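Local coordinates for choline binding protein PCPA (Streptococcus pneumoniae, PDB 4CP6) that is a pneumococcal choline-binding protein, probably displayed on the cell surface, with a leucine-rich repeat region, and serves as a vaccine antigen, at residues V47-G52 with Y93-I98; K191-K196 with H214-E219; S197-G202 with N221-S226. One frame throughout, in Å; residues are numbered along the deposited sequence.

Overall arrangement
The three contacts are spread along an elongated leucine-rich repeat protein. Contact 1 closes before contacts 2 and 3 open, and the segments of those two interleave. Contact 1 joins a loop between strands 35-40 and 57-59 to the residues that lead into strand 97-100, near the first strands of the parallel ladder. Contacts 2 and 3 belong together farther along: their centres are about 9 Å apart, and they touch through Asn221 ND2, which is 3.0 Å from Pro195 O, and through Ser226 OG, 2.7 Å from Val215 O. Contact 1 is separate, its centre about 34 Å from that of contact 2 and about 38 Å from that of contact 3.

Contact 1 (V47-G52 with Y93-I98)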
# COMPACT_ATOMS: atom_id res chain seq x y z
N VAL A 47 -25.32 13.88 3.09
CA VAL A 47 -26.34 14.61 2.39
C VAL A 47 -27.23 13.56 1.69
O VAL A 47 -26.74 12.60 1.08
CB VAL A 47 -25.71 15.54 1.33
CG1 VAL A 47 -26.76 16.08 0.33
CG2 VAL A 47 -24.94 16.67 1.99
N GLU A 48 -28.55 13.74 1.84
CA GLU A 48 -29.52 12.86 1.20
C GLU A 48 -29.99 13.53 -0.09
O GLU A 48 -30.46 14.66 -0.06
CB GLU A 48 -30.70 12.67 2.14
CG GLU A 48 -31.74 11.73 1.58
CD GLU A 48 -32.76 11.37 2.64
OE1 GLU A 48 -32.41 10.56 3.53
OE2 GLU A 48 -33.88 11.92 2.60
N PHE A 49 -29.89 12.82 -1.21
CA PHE A 49 -30.27 13.31 -2.52
C PHE A 49 -31.71 12.93 -2.84
O PHE A 49 -32.22 11.93 -2.33
CB PHE A 49 -29.32 12.77 -3.61
CG PHE A 49 -27.91 13.32 -3.46
CD1 PHE A 49 -27.58 14.57 -3.98
CD2 PHE A 49 -26.94 12.62 -2.76
CE1 PHE A 49 -26.29 15.09 -3.83
CE2 PHE A 49 -25.65 13.14 -2.61
CZ PHE A 49 -25.33 14.37 -3.15
N GLU A 50 -32.34 13.71 -3.71
CA GLU A 50 -33.69 13.47 -4.20
C GLU A 50 -33.65 12.37 -5.25
O GLU A 50 -32.62 12.18 -5.91
CB GLU A 50 -34.22 14.76 -4.85
CG GLU A 50 -34.25 15.94 -3.89
CD GLU A 50 -34.30 17.33 -4.51
OE1 GLU A 50 -34.45 17.43 -5.74
OE2 GLU A 50 -34.19 18.32 -3.74
N ALA A 51 -34.78 11.67 -5.47
CA ALA A 51 -34.85 10.63 -6.49
C ALA A 51 -34.39 11.14 -7.83
O ALA A 51 -33.63 10.46 -8.52
CB ALA A 51 -36.27 10.09 -6.60
N GLY A 52 -34.83 12.35 -8.20
CA GLY A 52 -34.50 12.95 -9.49
C GLY A 52 -33.04 13.27 -9.68
O GLY A 52 -32.60 13.45 -10.83
N TYR A 93 -30.12 7.33 -3.23
CA TYR A 93 -29.85 8.14 -4.42
C TYR A 93 -28.49 8.79 -4.37
O TYR A 93 -28.04 9.18 -3.30
CB TYR A 93 -30.94 9.20 -4.59
CG TYR A 93 -32.32 8.60 -4.54
CD1 TYR A 93 -32.71 7.62 -5.44
CD2 TYR A 93 -33.25 9.02 -3.59
CE1 TYR A 93 -33.99 7.06 -5.40
CE2 TYR A 93 -34.52 8.46 -3.53
CZ TYR A 93 -34.89 7.50 -4.45
OH TYR A 93 -36.16 6.97 -4.38
N TYR A 94 -27.83 8.90 -5.52
CA TYR A 94 -26.49 9.49 -5.51
C TYR A 94 -26.18 10.00 -6.91
O TYR A 94 -26.51 9.34 -7.88
CB TYR A 94 -25.44 8.44 -5.04
CG TYR A 94 -24.16 9.09 -4.58
CD1 TYR A 94 -23.15 9.41 -5.50
CD2 TYR A 94 -23.96 9.43 -3.24
CE1 TYR A 94 -22.02 10.11 -5.10
CE2 TYR A 94 -22.80 10.08 -2.82
CZ TYR A 94 -21.82 10.40 -3.76
OH TYR A 94 -20.66 11.04 -3.38
N PRO A 95 -25.52 11.17 -7.02
CA PRO A 95 -25.21 11.71 -8.35
C PRO A 95 -24.21 10.90 -9.16
O PRO A 95 -23.43 10.12 -8.61
CB PRO A 95 -24.65 13.11 -8.05
CG PRO A 95 -24.35 13.16 -6.63
CD PRO A 95 -25.15 12.10 -5.94
N SER A 96 -24.20 11.12 -10.48
CA SER A 96 -23.25 10.41 -11.36
C SER A 96 -21.87 11.10 -11.39
O SER A 96 -20.87 10.48 -11.78
CB SER A 96 -23.82 10.39 -12.76
OG SER A 96 -24.13 11.71 -13.16
N SER A 97 -21.84 12.38 -11.06
CA SER A 97 -20.61 13.18 -11.03
C SER A 97 -20.83 14.30 -10.05
O SER A 97 -21.98 14.68 -9.80
CB SER A 97 -20.27 13.74 -12.41
OG SER A 97 -21.16 14.78 -12.78
N ILE A 98 -19.75 14.82 -9.46
CA ILE A 98 -19.85 15.92 -8.52
C ILE A 98 -18.85 16.96 -8.93
O ILE A 98 -17.67 16.61 -9.19
CB ILE A 98 -19.67 15.49 -7.03
CG1 ILE A 98 -20.81 14.52 -6.59
CG2 ILE A 98 -19.61 16.74 -6.12
CD1 ILE A 98 -20.62 13.87 -5.22
O HOH W 1 -29.30 9.95 -0.98
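Phe49 and Tyr93 meet at the middle of this contact, Phe49 CB lying 4.0 Å from Tyr93 CB, and each offers its ring to a neighbour of the other. CH-pi contacts come first. Pro95 CD sits over the centre of one face of the Phe49 ring, 3.5 Å from its centroid; this methylene, polarised by the adjacent proline N, points at the ring centre. The Tyr93 ring receives Ala51 in the same manner: Ala51 CA stands 3.5 Å over the ring centroid, and Ala51 CB reaches Tyr93 CZ at 3.6 Å. Alanine suits this place because its small side chain lets the backbone come down onto the ring. With CG anti to its carbonyl carbon (chi1 -51°), Tyr93 lays its ring beneath Ala51 while its edge meets Phe49 O.

The aromatic pair is Phe49 with Tyr94: the edge of the phenyl is directed at the tyrosine face, planes at 68° and centroids 5.5 Å apart. Phe58 also meets the Phe49 ring edge-to-face. Tyr94 OH is hydrogen-bonded to Phe81 O and Ser115 OG, which fixes the far end of its ring.

Polar linkage is by water: one molecule accepts from Phe49 N at 2.9 Å and donates to Tyr93 O at 2.8 Å, bridging the two backbones. Aromatic and proline packing thus joins the loop after strand 35-40 to the residues leading into strand 97-100, a strand of the parallel sheet of the leucine-rich repeat fold.

Contact 2 (K191-K196 with H214-E219); sequences KLTLPK and HVDVEE
Leu192, Leu194 and Asp216 exchange the backbone bonds that join these strands. Asp216 N gives to Leu192 O at 2.8 Å and Leu194 N to Asp216 O at 2.9 Å; Glu218 N then continues the ladder to Leu194 O. Beyond the strand ends the side chain of Glu218 takes over: its OE1 accepts from Lys196 N at 2.8 Å, met on the anti side and 28° out of the carboxylate plane. CG anti to the backbone N (chi1 -170°) and an extended chain carry the carboxylate across to that amide, a job for which glutamate has the length.

On the face bearing Lys191, Thr193, His214 and Asp216, the Lys191 side chain lies alongside His214, and its CB stands over the imidazole face, 3.9 Å from the centroid. Thr193 OG1 touches Asp216 CB at 3.6 Å. These polar residues suit the more exposed face.

The other face is apolar. Leu194 CD1 meets Val217 CG2 at 4.4 Å, and both side chains pack on Leu231; Leu192 reaches Leu167 and Phe169 of strand 166-169 and, with Val215, Phe206. Alternation of polar and branched apolar residues on neighbouring parallel strands is the pattern of successive turns in a leucine-rich repeat solenoid.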
# COMPACT_ATOMS: atom_id res chain seq x y z
N LYS A 191 -1.16 3.49 -14.68
CA LYS A 191 -0.00 4.37 -14.60
C LYS A 191 -0.30 5.54 -13.72
O LYS A 191 -1.48 5.88 -13.50
CB LYS A 191 0.43 4.84 -16.01
CG LYS A 191 -0.61 5.69 -16.75
CD LYS A 191 -0.18 5.94 -18.21
CE LYS A 191 -1.01 7.04 -18.86
NZ LYS A 191 -0.77 7.11 -20.34
N LEU A 192 0.77 6.17 -13.22
CA LEU A 192 0.70 7.34 -12.36
C LEU A 192 1.99 8.12 -12.58
O LEU A 192 3.03 7.49 -12.74
CB LEU A 192 0.59 6.88 -10.87
CG LEU A 192 0.48 7.96 -9.80
CD1 LEU A 192 -0.88 8.66 -9.88
CD2 LEU A 192 0.68 7.37 -8.43
N THR A 193 1.92 9.46 -12.59
CA THR A 193 3.11 10.32 -12.65
C THR A 193 3.15 11.19 -11.42
O THR A 193 2.25 12.04 -11.22
CB THR A 193 3.10 11.20 -13.87
OG1 THR A 193 3.07 10.37 -15.03
CG2 THR A 193 4.36 12.09 -13.94
N LEU A 194 4.22 11.03 -10.62
CA LEU A 194 4.38 11.87 -9.43
C LEU A 194 4.90 13.26 -9.84
O LEU A 194 5.95 13.36 -10.48
CB LEU A 194 5.35 11.23 -8.41
CG LEU A 194 4.94 9.87 -7.84
CD1 LEU A 194 6.02 9.34 -6.89
CD2 LEU A 194 3.60 9.96 -7.10
N PRO A 195 4.24 14.32 -9.40
CA PRO A 195 4.73 15.67 -9.75
C PRO A 195 6.13 15.95 -9.19
O PRO A 195 6.57 15.34 -8.20
CB PRO A 195 3.69 16.61 -9.14
CG PRO A 195 2.42 15.80 -9.12
CD PRO A 195 2.91 14.38 -8.76
N LYS A 196 6.80 16.93 -9.80
CA LYS A 196 8.13 17.37 -9.38
C LYS A 196 8.14 17.85 -7.92
O LYS A 196 9.16 17.73 -7.24
CB LYS A 196 8.57 18.51 -10.33
CG LYS A 196 9.88 19.21 -9.99
CD LYS A 196 10.15 20.41 -10.93
CE LYS A 196 11.42 21.13 -10.53
NZ LYS A 196 11.29 21.82 -9.21
N HIS A 214 3.61 1.08 -14.69
CA HIS A 214 4.74 1.98 -14.51
C HIS A 214 4.32 3.16 -13.64
O HIS A 214 3.18 3.63 -13.68
CB HIS A 214 5.40 2.44 -15.85
CG HIS A 214 4.50 3.16 -16.81
ND1 HIS A 214 3.72 2.46 -17.72
CD2 HIS A 214 4.34 4.49 -17.01
CE1 HIS A 214 3.07 3.39 -18.42
NE2 HIS A 214 3.41 4.62 -18.04
N VAL A 215 5.25 3.57 -12.79
CA VAL A 215 5.10 4.76 -11.95
C VAL A 215 6.19 5.71 -12.46
O VAL A 215 7.37 5.37 -12.38
CB VAL A 215 5.23 4.47 -10.43
CG1 VAL A 215 5.16 5.79 -9.64
CG2 VAL A 215 4.16 3.48 -9.96
N ASP A 216 5.78 6.84 -13.01
CA ASP A 216 6.71 7.85 -13.55
C ASP A 216 6.93 8.96 -12.53
O ASP A 216 6.12 9.14 -11.62
CB ASP A 216 6.14 8.46 -14.86
CG ASP A 216 5.95 7.50 -16.01
OD1 ASP A 216 6.29 6.32 -15.86
OD2 ASP A 216 5.45 7.93 -17.08
N VAL A 217 8.04 9.69 -12.68
CA VAL A 217 8.38 10.79 -11.79
C VAL A 217 8.73 11.98 -12.67
O VAL A 217 9.60 11.85 -13.56
CB VAL A 217 9.56 10.44 -10.86
CG1 VAL A 217 10.01 11.66 -10.07
CG2 VAL A 217 9.20 9.31 -9.91
N GLU A 218 8.03 13.09 -12.49
CA GLU A 218 8.26 14.28 -13.30
C GLU A 218 9.72 14.71 -13.21
O GLU A 218 10.33 14.64 -12.14
CB GLU A 218 7.36 15.42 -12.83
CG GLU A 218 7.35 16.62 -13.76
CD GLU A 218 6.37 17.72 -13.42
OE1 GLU A 218 5.80 17.67 -12.32
OE2 GLU A 218 6.13 18.62 -14.26
N GLU A 219 10.28 15.17 -14.34
CA GLU A 219 11.66 15.66 -14.38
C GLU A 219 11.87 16.75 -13.32
O GLU A 219 11.03 17.65 -13.19
CB GLU A 219 11.94 16.22 -15.80
CG GLU A 219 13.27 16.94 -16.01
CD GLU A 219 14.53 16.12 -15.81
OE1 GLU A 219 14.48 14.90 -16.05
OE2 GLU A 219 15.56 16.71 -15.43

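Contact 3 (S197-G202 with N221-S226); sequences SVKTLG and NESFAS
Phe224 turns its ring toward Val198 and Leu201, within a leucine-rich repeat solenoid where strand 200-201, at the end of one sheet, packs through side chains against strand 224-227, an outermost strand of a mixed sheet that pairs antiparallel with 230-233. Leu201 crosses the ring at a slant: CD1 sits over one face, displaced toward the rim and 3.8 Å from the centroid, while Leu201 CG comes to 3.5 Å from Phe224 CZ. Val198 stands roughly perpendicular to the phenylalanine, its CG1 4.0 Å from Phe224 CE2, and its carbonyl oxygen lies in plane at the ring edge. Leu231 packs on both Leu201 and Phe224, consistent with large apolar side chains at both places.

Asn221 is the polar counterpart. With CG anti to the backbone N (chi1 -173°), its amide swings over to Val198, and ND2 donates to Val198 O at 3.0 Å on a lone pair in the carbonyl plane. The bond is bent, 141° at the hydrogen, and the oxygen lies out of the Asn221 amide plane. OD1 accepts within its own turn, taking Ser223 N, as in an Asx turn, and Phe224 N from the opposite face of the amide plane. A water completes the link, donating to Val198 O at 2.8 Å and lying 2.8 Å from Ser223 OG.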
# COMPACT_ATOMS: atom_id res chain seq x y z
N SER A 197 7.01 18.36 -7.42
CA SER A 197 6.93 18.90 -6.07
C SER A 197 6.87 17.83 -4.93
O SER A 197 7.01 18.20 -3.75
CB SER A 197 5.67 19.76 -5.96
OG SER A 197 4.55 19.05 -6.49
N VAL A 198 6.60 16.55 -5.27
CA VAL A 198 6.40 15.52 -4.25
C VAL A 198 7.70 15.25 -3.51
O VAL A 198 8.70 14.88 -4.15
CB VAL A 198 5.81 14.23 -4.84
CG1 VAL A 198 5.65 13.17 -3.73
CG2 VAL A 198 4.45 14.50 -5.50
N LYS A 199 7.67 15.47 -2.18
CA LYS A 199 8.86 15.27 -1.35
C LYS A 199 8.75 14.05 -0.46
O LYS A 199 9.80 13.48 -0.12
CB LYS A 199 9.07 16.52 -0.48
CG LYS A 199 10.39 16.51 0.28
CD LYS A 199 10.59 17.76 1.12
CE LYS A 199 11.90 17.68 1.86
NZ LYS A 199 12.17 18.93 2.64
N THR A 200 7.53 13.68 -0.03
CA THR A 200 7.35 12.60 0.94
C THR A 200 6.25 11.68 0.47
O THR A 200 5.17 12.15 0.07
CB THR A 200 6.96 13.24 2.28
OG1 THR A 200 8.01 14.13 2.68
CG2 THR A 200 6.71 12.20 3.39
N LEU A 201 6.53 10.36 0.58
CA LEU A 201 5.56 9.29 0.32
C LEU A 201 5.45 8.43 1.55
O LEU A 201 6.48 8.00 2.08
CB LEU A 201 5.99 8.39 -0.86
CG LEU A 201 6.11 9.09 -2.19
CD1 LEU A 201 6.66 8.14 -3.24
CD2 LEU A 201 4.78 9.67 -2.67
N GLY A 202 4.23 8.18 1.99
CA GLY A 202 4.03 7.29 3.13
C GLY A 202 4.26 5.85 2.73
O GLY A 202 4.48 5.53 1.55
N ASN A 221 12.19 16.20 -9.95
CA ASN A 221 11.83 15.81 -8.58
C ASN A 221 13.13 15.57 -7.81
O ASN A 221 14.02 14.90 -8.32
CB ASN A 221 10.97 14.56 -8.61
CG ASN A 221 10.43 14.21 -7.25
OD1 ASN A 221 11.19 13.84 -6.33
ND2 ASN A 221 9.10 14.35 -7.05
N GLU A 222 13.24 16.15 -6.62
CA GLU A 222 14.49 16.06 -5.85
C GLU A 222 14.54 14.90 -4.87
O GLU A 222 15.60 14.67 -4.27
CB GLU A 222 14.72 17.37 -5.05
CG GLU A 222 15.02 18.59 -5.92
CD GLU A 222 14.97 19.93 -5.22
OE1 GLU A 222 14.76 19.98 -3.99
OE2 GLU A 222 15.12 20.96 -5.93
N SER A 223 13.41 14.17 -4.69
CA SER A 223 13.33 13.12 -3.66
C SER A 223 13.17 11.72 -4.22
O SER A 223 13.47 10.75 -3.50
CB SER A 223 12.17 13.44 -2.73
OG SER A 223 12.37 14.73 -2.15
N PHE A 224 12.69 11.60 -5.46
CA PHE A 224 12.36 10.30 -6.08
C PHE A 224 12.84 10.21 -7.49
O PHE A 224 13.07 11.24 -8.14
CB PHE A 224 10.82 10.09 -6.07
CG PHE A 224 10.27 10.18 -4.68
CD1 PHE A 224 10.46 9.15 -3.76
CD2 PHE A 224 9.62 11.33 -4.25
CE1 PHE A 224 10.03 9.27 -2.43
CE2 PHE A 224 9.19 11.45 -2.93
CZ PHE A 224 9.39 10.43 -2.03
N ALA A 225 13.02 8.98 -7.96
CA ALA A 225 13.38 8.67 -9.34
C ALA A 225 12.59 7.50 -9.85
O ALA A 225 12.16 6.63 -9.07
CB ALA A 225 14.87 8.42 -9.48
N SER A 226 12.38 7.47 -11.16
CA SER A 226 11.69 6.38 -11.85
C SER A 226 12.68 5.81 -12.86
O SER A 226 13.18 6.55 -13.70
CB SER A 226 10.44 6.88 -12.57
OG SER A 226 9.88 5.80 -13.31
O HOH W 2 11.05 16.39 -3.91